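Local coordinates for single-stranded DNA-binding protein (PDB 2IHE) that probably binds single-stranded DNA and recruits partner proteins during DNA replication, recombination and repair, at residues L5-L10 and Q130-G135; Y53-L58 and E96-A101. All blocks are in the same frame, centred on the assembly; numbering follows the deposited sequence.

Overall arrangement
Strand 5-14 belongs to the first SSB repeat and strand 128-145 to the second, and interaction 1 pairs them side by side; interaction 2 lies wholly within the first repeat, between strands 50-59 and 95-107. Their centres are 13 Å apart in one continuous sheet, and the packing of L10 on V56 and V8 on V99 ties them together. Interaction 1 is antiparallel and buried, with eight of ten touching residues shielded and mainly apolar side chains meeting. Interaction 2 is parallel and only partly buried: V56, V99, L58 and A101 face inward, whereas R55, R57, Q98 and R100 give its other side a charged and amide character.

Interaction 1 (L5-L10 and Q130-G135); sequences LNQVFL and QVILMG
The seam between the two SSB repeats is an antiparallel strand pair in which L5, Q7 and F9 lie opposite M134, I132 and Q130, with the strand axes 4.8 Å apart at 170°. These three are the hydrogen-bonded pairs. F9 N to Q130 O, at 3.0 Å, is nearly straight and runs close to the C=O axis, and Q7 and I132 exchange two bonds lying in the carbonyl planes. Toward L5 the pairing slackens: M134 N reaches L5 O at 3.2 Å, tilted from the carbonyl plane, and the return bond, L5 N to M134 O, is weak.

I132 reaches two residues of the other strand. Its CG2, held between backbone N and carbonyl carbon because CG1 is anti to N (chi1 177°), presses on Q7 CB at 3.3 Å, while CG1 meets L5 CD2 at 3.8 Å. Cutting I132 back to alanine would probably leave L5 CD2 without its neighbour and a gap beside Q7 CB. On the other face V8 CG2 and V131 CG2 lie side by side, 4.1 Å apart, and L133 CD2 covers the N6 amide, 3.6 Å from OD1, which L82 N binds. F9 also packs on I132 of the second subunit. The antiparallel pairing of first strands resembles that between OB domains of separate subunits in homotetrameric bacterial SSBs, here made within one chain.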
ATOM      1  N   LEU A   5      -3.154 -11.873  -0.887  1.00 35.85           N
ATOM      2  CA  LEU A   5      -2.720 -10.528  -1.226  1.00 32.38           C
ATOM      3  C   LEU A   5      -1.224 -10.493  -0.996  1.00 30.68           C
ATOM      4  O   LEU A   5      -0.731 -10.998   0.010  1.00 27.34           O
ATOM      5  CB  LEU A   5      -3.432  -9.506  -0.338  1.00 36.72           C
ATOM      6  CG  LEU A   5      -3.104  -8.021  -0.497  1.00 41.88           C
ATOM      7  CD1 LEU A   5      -3.383  -7.561  -1.916  1.00 36.14           C
ATOM      8  CD2 LEU A   5      -3.937  -7.224   0.489  1.00 45.44           C
ATOM      9  N   ASN A   6      -0.504  -9.906  -1.945  1.00 26.69           N
ATOM     10  CA  ASN A   6       0.955  -9.814  -1.872  1.00 30.92           C
ATOM     11  C   ASN A   6       1.419  -8.511  -2.522  1.00 36.74           C
ATOM     12  O   ASN A   6       1.586  -8.450  -3.735  1.00 25.41           O
ATOM     13  CB  ASN A   6       1.596 -11.005  -2.601  1.00 35.40           C
ATOM     14  CG  ASN A   6       3.062 -11.190  -2.251  1.00 39.39           C
ATOM     15  OD1 ASN A   6       3.779 -10.221  -2.006  1.00 35.39           O
ATOM     16  ND2 ASN A   6       3.516 -12.439  -2.241  1.00 31.10           N
ATOM     17  N   GLN A   7       1.631  -7.483  -1.706  1.00 28.20           N
ATOM     18  CA  GLN A   7       2.057  -6.174  -2.191  1.00 32.50           C
ATOM     19  C   GLN A   7       3.261  -5.564  -1.449  1.00 40.68           C
ATOM     20  O   GLN A   7       3.275  -5.491  -0.223  1.00 30.28           O
ATOM     21  CB  GLN A   7       0.874  -5.207  -2.113  1.00 40.51           C
ATOM     22  CG  GLN A   7      -0.190  -5.451  -3.158  1.00 62.65           C
ATOM     23  CD  GLN A   7      -0.063  -4.507  -4.330  1.00 69.93           C
ATOM     24  OE1 GLN A   7      -0.537  -4.797  -5.430  1.00 96.52           O
ATOM     25  NE2 GLN A   7       0.569  -3.360  -4.101  1.00 87.06           N
ATOM     26  N   VAL A   8       4.263  -5.111  -2.197  1.00 31.42           N
ATOM     27  CA  VAL A   8       5.448  -4.493  -1.604  1.00 28.71           C
ATOM     28  C   VAL A   8       5.706  -3.144  -2.265  1.00 31.59           C
ATOM     29  O   VAL A   8       5.636  -3.023  -3.486  1.00 29.32           O
ATOM     30  CB  VAL A   8       6.717  -5.383  -1.784  1.00 32.02           C
ATOM     31  CG1 VAL A   8       7.935  -4.672  -1.230  1.00 24.60           C
ATOM     32  CG2 VAL A   8       6.539  -6.717  -1.073  1.00 25.93           C
ATOM     33  N   PHE A   9       5.962  -2.125  -1.451  1.00 22.35           N
ATOM     34  CA  PHE A   9       6.275  -0.781  -1.943  1.00 18.81           C
ATOM     35  C   PHE A   9       7.565  -0.322  -1.290  1.00 31.65           C
ATOM     36  O   PHE A   9       7.667  -0.310  -0.062  1.00 34.09           O
ATOM     37  CB  PHE A   9       5.189   0.212  -1.583  1.00 29.22           C
ATOM     38  CG  PHE A   9       3.936   0.027  -2.350  1.00 34.52           C
ATOM     39  CD1 PHE A   9       2.767  -0.348  -1.705  1.00 39.25           C
ATOM     40  CD2 PHE A   9       3.909   0.255  -3.716  1.00 31.65           C
ATOM     41  CE1 PHE A   9       1.573  -0.490  -2.408  1.00 42.09           C
ATOM     42  CE2 PHE A   9       2.717   0.117  -4.433  1.00 34.11           C
ATOM     43  CZ  PHE A   9       1.547  -0.257  -3.772  1.00 32.92           C
ATOM     44  N   LEU A  10       8.543   0.057  -2.105  1.00 32.88           N
ATOM     45  CA  LEU A  10       9.820   0.527  -1.582  1.00 24.44           C
ATOM     46  C   LEU A  10      10.301   1.792  -2.267  1.00 35.54           C
ATOM     47  O   LEU A  10       9.919   2.088  -3.387  1.00 30.83           O
ATOM     48  CB  LEU A  10      10.915  -0.526  -1.777  1.00 18.55           C
ATOM     49  CG  LEU A  10      10.841  -1.932  -1.207  1.00 25.76           C
ATOM     50  CD1 LEU A  10      12.018  -2.733  -1.751  1.00 29.28           C
ATOM     51  CD2 LEU A  10      10.871  -1.887   0.300  1.00 38.68           C
ATOM     52  N   GLN A 130       7.196  -0.751   2.883  1.00 28.04           N
ATOM     53  CA  GLN A 130       5.891  -1.205   3.340  1.00 31.09           C
ATOM     54  C   GLN A 130       5.486  -2.502   2.664  1.00 37.44           C
ATOM     55  O   GLN A 130       5.663  -2.669   1.461  1.00 28.89           O
ATOM     56  CB  GLN A 130       4.853  -0.130   3.050  1.00 30.22           C
ATOM     57  CG  GLN A 130       3.461  -0.463   3.534  1.00 52.07           C
ATOM     58  CD  GLN A 130       2.391   0.134   2.631  1.00 66.81           C
ATOM     59  OE1 GLN A 130       2.535   1.265   2.150  1.00 75.57           O
ATOM     60  NE2 GLN A 130       1.307  -0.622   2.396  1.00 58.13           N
ATOM     61  N   VAL A 131       4.944  -3.420   3.449  1.00 26.47           N
ATOM     62  CA  VAL A 131       4.492  -4.703   2.932  1.00 26.38           C
ATOM     63  C   VAL A 131       3.086  -4.997   3.462  1.00 32.07           C
ATOM     64  O   VAL A 131       2.774  -4.677   4.606  1.00 32.34           O
ATOM     65  CB  VAL A 131       5.460  -5.842   3.366  1.00 37.28           C
ATOM     66  CG1 VAL A 131       4.963  -7.190   2.871  1.00 41.54           C
ATOM     67  CG2 VAL A 131       6.842  -5.574   2.813  1.00 35.82           C
ATOM     68  N   ILE A 132       2.230  -5.564   2.610  1.00 30.85           N
ATOM     69  CA  ILE A 132       0.868  -5.955   3.003  1.00 20.07           C
ATOM     70  C   ILE A 132       0.577  -7.362   2.450  1.00 34.48           C
ATOM     71  O   ILE A 132       0.600  -7.590   1.241  1.00 31.44           O
ATOM     72  CB  ILE A 132      -0.204  -4.925   2.525  1.00 22.97           C
ATOM     73  CG1 ILE A 132      -1.591  -5.434   2.912  1.00 29.66           C
ATOM     74  CG2 ILE A 132      -0.094  -4.671   1.039  1.00 38.85           C
ATOM     75  CD1 ILE A 132      -2.686  -4.399   2.810  1.00 32.42           C
ATOM     76  N   LEU A 133       0.342  -8.311   3.351  1.00 26.70           N
ATOM     77  CA  LEU A 133       0.083  -9.700   2.976  1.00 30.51           C
ATOM     78  C   LEU A 133      -1.149 -10.265   3.651  1.00 36.87           C
ATOM     79  O   LEU A 133      -1.581  -9.780   4.690  1.00 25.96           O
ATOM     80  CB  LEU A 133       1.246 -10.598   3.394  1.00 22.51           C
ATOM     81  CG  LEU A 133       2.671 -10.437   2.874  1.00 26.83           C
ATOM     82  CD1 LEU A 133       3.552 -11.356   3.701  1.00 33.43           C
ATOM     83  CD2 LEU A 133       2.778 -10.768   1.394  1.00 27.60           C
ATOM     84  N   MET A 134      -1.695 -11.317   3.055  1.00 35.21           N
ATOM     85  CA  MET A 134      -2.847 -12.024   3.606  1.00 31.00           C
ATOM     86  C   MET A 134      -2.734 -13.474   3.157  1.00 27.25           C
ATOM     87  O   MET A 134      -2.621 -13.776   1.974  1.00 34.57           O
ATOM     88  CB  MET A 134      -4.171 -11.399   3.146  1.00 26.23           C
ATOM     89  CG  MET A 134      -5.399 -12.070   3.749  1.00 33.25           C
ATOM     90  SD  MET A 134      -6.832 -10.975   3.845  1.00 47.80           S
ATOM     91  CE  MET A 134      -6.864 -10.299   2.180  1.00 66.97           C
ATOM     92  N   GLY A 135      -2.713 -14.367   4.130  1.00 26.09           N
ATOM     93  CA  GLY A 135      -2.593 -15.769   3.830  1.00 23.20           C
ATOM     94  C   GLY A 135      -3.087 -16.562   5.009  1.00 29.24           C
ATOM     95  O   GLY A 135      -3.913 -16.079   5.788  1.00 25.66           O
TER

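Interaction 2 (Y53-L58 and E96-A101); sequences YHRVRL and EVQVRA
Q98 reaches across from strand 95-107 to R55 and R57, and its chain can be followed atom by atom. CB already lies 3.6 Å from R55 NH2. CG, set between backbone N and carbonyl carbon (chi1 63°), starts an extended chain that carries CD along the edge of the R55 guanidinium. OE1 comes to 2.6 Å from R55 NH2, near the guanidinium plane, but the N-H...OE1 angle is only 116° and the bond is weak; the two flat groups stand 71° apart. The same oxygen lies 3.5 Å from R57 CB. NE2 turns back along its own strand to a weak bond with E96 OE2. Both arginines have D31 as their stronger partner, through salt bridges from NE.

Beneath these side chains runs the parallel pairing of the third and fifth strands that closes an OB-fold barrel. R57 bonds on both sides of R100: its N to V99 O at 3.0 Å, its O receiving A101 N at 2.8 Å. Two residues before R57, a water bridges R55 O and V99 N. On the opposite face, L58 CD1 packs on A101 CB at 3.9 Å and V56 CG1 approaches V99 CB at 4.2 Å.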
ATOM      1  N   TYR A  53      18.854  -3.430   3.262  1.00 32.13           N
ATOM      2  CA  TYR A  53      19.466  -3.594   1.950  1.00 40.10           C
ATOM      3  C   TYR A  53      18.723  -4.725   1.277  1.00 39.16           C
ATOM      4  O   TYR A  53      18.814  -5.869   1.714  1.00 36.80           O
ATOM      5  CB  TYR A  53      20.949  -3.951   2.088  1.00 46.90           C
ATOM      6  CG  TYR A  53      21.720  -2.956   2.927  1.00 59.61           C
ATOM      7  CD1 TYR A  53      21.771  -3.076   4.317  1.00 53.63           C
ATOM      8  CD2 TYR A  53      22.344  -1.856   2.337  1.00 65.71           C
ATOM      9  CE1 TYR A  53      22.420  -2.122   5.099  1.00 56.39           C
ATOM     10  CE2 TYR A  53      22.994  -0.895   3.106  1.00 66.19           C
ATOM     11  CZ  TYR A  53      23.029  -1.030   4.487  1.00 67.10           C
ATOM     12  OH  TYR A  53      23.659  -0.070   5.255  1.00 88.45           O
ATOM     13  N   HIS A  54      17.980  -4.405   0.223  1.00 39.66           N
ATOM     14  CA  HIS A  54      17.200  -5.409  -0.500  1.00 33.16           C
ATOM     15  C   HIS A  54      17.505  -5.458  -1.989  1.00 28.78           C
ATOM     16  O   HIS A  54      17.501  -4.431  -2.666  1.00 33.45           O
ATOM     17  CB  HIS A  54      15.698  -5.142  -0.335  1.00 30.35           C
ATOM     18  CG  HIS A  54      15.197  -5.325   1.062  1.00 33.15           C
ATOM     19  ND1 HIS A  54      15.327  -6.513   1.751  1.00 33.03           N
ATOM     20  CD2 HIS A  54      14.574  -4.468   1.903  1.00 28.92           C
ATOM     21  CE1 HIS A  54      14.807  -6.376   2.955  1.00 30.51           C
ATOM     22  NE2 HIS A  54      14.343  -5.146   3.073  1.00 29.92           N
ATOM     23  N   ARG A  55      17.760  -6.656  -2.499  1.00 30.00           N
ATOM     24  CA  ARG A  55      18.005  -6.829  -3.920  1.00 36.08           C
ATOM     25  C   ARG A  55      16.631  -7.061  -4.554  1.00 36.03           C
ATOM     26  O   ARG A  55      15.891  -7.945  -4.128  1.00 56.48           O
ATOM     27  CB  ARG A  55      18.883  -8.051  -4.167  1.00 38.58           C
ATOM     28  CG  ARG A  55      19.397  -8.170  -5.582  1.00 42.08           C
ATOM     29  CD  ARG A  55      19.604  -9.617  -5.919  1.00 50.46           C
ATOM     30  NE  ARG A  55      18.318 -10.266  -6.120  1.00 63.63           N
ATOM     31  CZ  ARG A  55      18.095 -11.561  -5.929  1.00 64.43           C
ATOM     32  NH1 ARG A  55      19.079 -12.352  -5.523  1.00 67.57           N
ATOM     33  NH2 ARG A  55      16.890 -12.067  -6.154  1.00 50.92           N
ATOM     34  N   VAL A  56      16.278  -6.261  -5.552  1.00 37.93           N
ATOM     35  CA  VAL A  56      14.991  -6.419  -6.216  1.00 47.15           C
ATOM     36  C   VAL A  56      15.245  -6.861  -7.644  1.00 42.66           C
ATOM     37  O   VAL A  56      16.143  -6.349  -8.314  1.00 31.56           O
ATOM     38  CB  VAL A  56      14.169  -5.097  -6.232  1.00 48.03           C
ATOM     39  CG1 VAL A  56      14.261  -4.414  -4.885  1.00 42.46           C
ATOM     40  CG2 VAL A  56      14.639  -4.184  -7.344  1.00 56.76           C
ATOM     41  N   ARG A  57      14.450  -7.815  -8.110  1.00 36.43           N
ATOM     42  CA  ARG A  57      14.614  -8.320  -9.460  1.00 27.82           C
ATOM     43  C   ARG A  57      13.542  -7.857 -10.441  1.00 33.07           C
ATOM     44  O   ARG A  57      12.345  -7.954 -10.177  1.00 36.25           O
ATOM     45  CB  ARG A  57      14.656  -9.841  -9.440  1.00 28.67           C
ATOM     46  CG  ARG A  57      14.679 -10.441 -10.830  1.00 38.33           C
ATOM     47  CD  ARG A  57      15.062 -11.907 -10.808  1.00 36.30           C
ATOM     48  NE  ARG A  57      16.421 -12.106 -10.327  1.00 44.69           N
ATOM     49  CZ  ARG A  57      17.093 -13.243 -10.458  1.00 61.35           C
ATOM     50  NH1 ARG A  57      16.529 -14.287 -11.056  1.00 75.61           N
ATOM     51  NH2 ARG A  57      18.333 -13.333 -10.002  1.00 63.30           N
ATOM     52  N   LEU A  58      13.994  -7.350 -11.580  1.00 26.55           N
ATOM     53  CA  LEU A  58      13.109  -6.882 -12.636  1.00 33.75           C
ATOM     54  C   LEU A  58      13.376  -7.793 -13.841  1.00 38.70           C
ATOM     55  O   LEU A  58      14.527  -8.065 -14.172  1.00 30.51           O
ATOM     56  CB  LEU A  58      13.433  -5.420 -12.956  1.00 34.50           C
ATOM     57  CG  LEU A  58      12.481  -4.595 -13.825  1.00 46.08           C
ATOM     58  CD1 LEU A  58      11.054  -4.646 -13.277  1.00 35.72           C
ATOM     59  CD2 LEU A  58      13.007  -3.171 -13.870  1.00 32.83           C
ATOM     60  N   GLU A  96      14.933 -19.171  -0.368  1.00 46.35           N
ATOM     61  CA  GLU A  96      15.081 -17.720  -0.352  1.00 43.97           C
ATOM     62  C   GLU A  96      13.795 -16.979  -0.703  1.00 38.99           C
ATOM     63  O   GLU A  96      12.961 -17.468  -1.461  1.00 44.42           O
ATOM     64  CB  GLU A  96      16.153 -17.278  -1.341  1.00 52.15           C
ATOM     65  CG  GLU A  96      15.778 -17.557  -2.788  1.00 63.08           C
ATOM     66  CD  GLU A  96      16.056 -16.388  -3.713  1.00 78.59           C
ATOM     67  OE1 GLU A  96      17.152 -15.801  -3.614  1.00 91.00           O
ATOM     68  OE2 GLU A  96      15.182 -16.066  -4.550  1.00 88.14           O
ATOM     69  N   VAL A  97      13.657 -15.785  -0.144  1.00 40.43           N
ATOM     70  CA  VAL A  97      12.513 -14.926  -0.413  1.00 34.61           C
ATOM     71  C   VAL A  97      13.097 -13.661  -1.001  1.00 38.31           C
ATOM     72  O   VAL A  97      13.992 -13.057  -0.419  1.00 36.07           O
ATOM     73  CB  VAL A  97      11.756 -14.557   0.873  1.00 36.24           C
ATOM     74  CG1 VAL A  97      10.613 -13.614   0.547  1.00 30.03           C
ATOM     75  CG2 VAL A  97      11.228 -15.805   1.531  1.00 34.51           C
ATOM     76  N   GLN A  98      12.609 -13.259  -2.162  1.00 38.31           N
ATOM     77  CA  GLN A  98      13.131 -12.059  -2.780  1.00 38.23           C
ATOM     78  C   GLN A  98      12.011 -11.139  -3.199  1.00 30.91           C
ATOM     79  O   GLN A  98      10.855 -11.543  -3.271  1.00 35.25           O
ATOM     80  CB  GLN A  98      13.968 -12.411  -4.014  1.00 53.30           C
ATOM     81  CG  GLN A  98      13.179 -13.083  -5.134  1.00 61.21           C
ATOM     82  CD  GLN A  98      14.019 -13.338  -6.375  1.00 70.14           C
ATOM     83  OE1 GLN A  98      14.444 -12.405  -7.051  1.00 81.75           O
ATOM     84  NE2 GLN A  98      14.263 -14.610  -6.675  1.00 90.56           N
ATOM     85  N   VAL A  99      12.367  -9.890  -3.467  1.00 25.82           N
ATOM     86  CA  VAL A  99      11.395  -8.921  -3.930  1.00 27.88           C
ATOM     87  C   VAL A  99      11.449  -8.953  -5.453  1.00 35.10           C
ATOM     88  O   VAL A  99      12.522  -8.894  -6.057  1.00 32.25           O
ATOM     89  CB  VAL A  99      11.718  -7.487  -3.455  1.00 22.04           C
ATOM     90  CG1 VAL A  99      10.664  -6.521  -3.971  1.00 32.00           C
ATOM     91  CG2 VAL A  99      11.770  -7.438  -1.952  1.00 29.42           C
ATOM     92  N   ARG A 100      10.276  -9.078  -6.061  1.00 33.21           N
ATOM     93  CA  ARG A 100      10.130  -9.107  -7.509  1.00 28.18           C
ATOM     94  C   ARG A 100       9.438  -7.811  -7.928  1.00 30.42           C
ATOM     95  O   ARG A 100       8.295  -7.557  -7.556  1.00 32.10           O
ATOM     96  CB  ARG A 100       9.287 -10.311  -7.922  1.00 29.46           C
ATOM     97  CG  ARG A 100       8.982 -10.365  -9.404  1.00 31.90           C
ATOM     98  CD  ARG A 100      10.209 -10.711 -10.240  1.00 40.42           C
ATOM     99  NE  ARG A 100       9.905 -10.594 -11.662  1.00 56.59           N
ATOM    100  CZ  ARG A 100       8.963 -11.297 -12.282  1.00 65.85           C
ATOM    101  NH1 ARG A 100       8.236 -12.178 -11.602  1.00 60.78           N
ATOM    102  NH2 ARG A 100       8.737 -11.107 -13.579  1.00 74.81           N
ATOM    103  N   ALA A 101      10.145  -6.989  -8.691  1.00 41.44           N
ATOM    104  CA  ALA A 101       9.600  -5.727  -9.133  1.00 37.02           C
ATOM    105  C   ALA A 101       8.750  -5.888 -10.385  1.00 38.63           C
ATOM    106  O   ALA A 101       9.187  -6.459 -11.376  1.00 36.55           O
ATOM    107  CB  ALA A 101      10.734  -4.729  -9.387  1.00 31.53           C
TER
HETATM  108  O   HOH W   1      15.045  -9.157  -2.066  1.00 40.19           O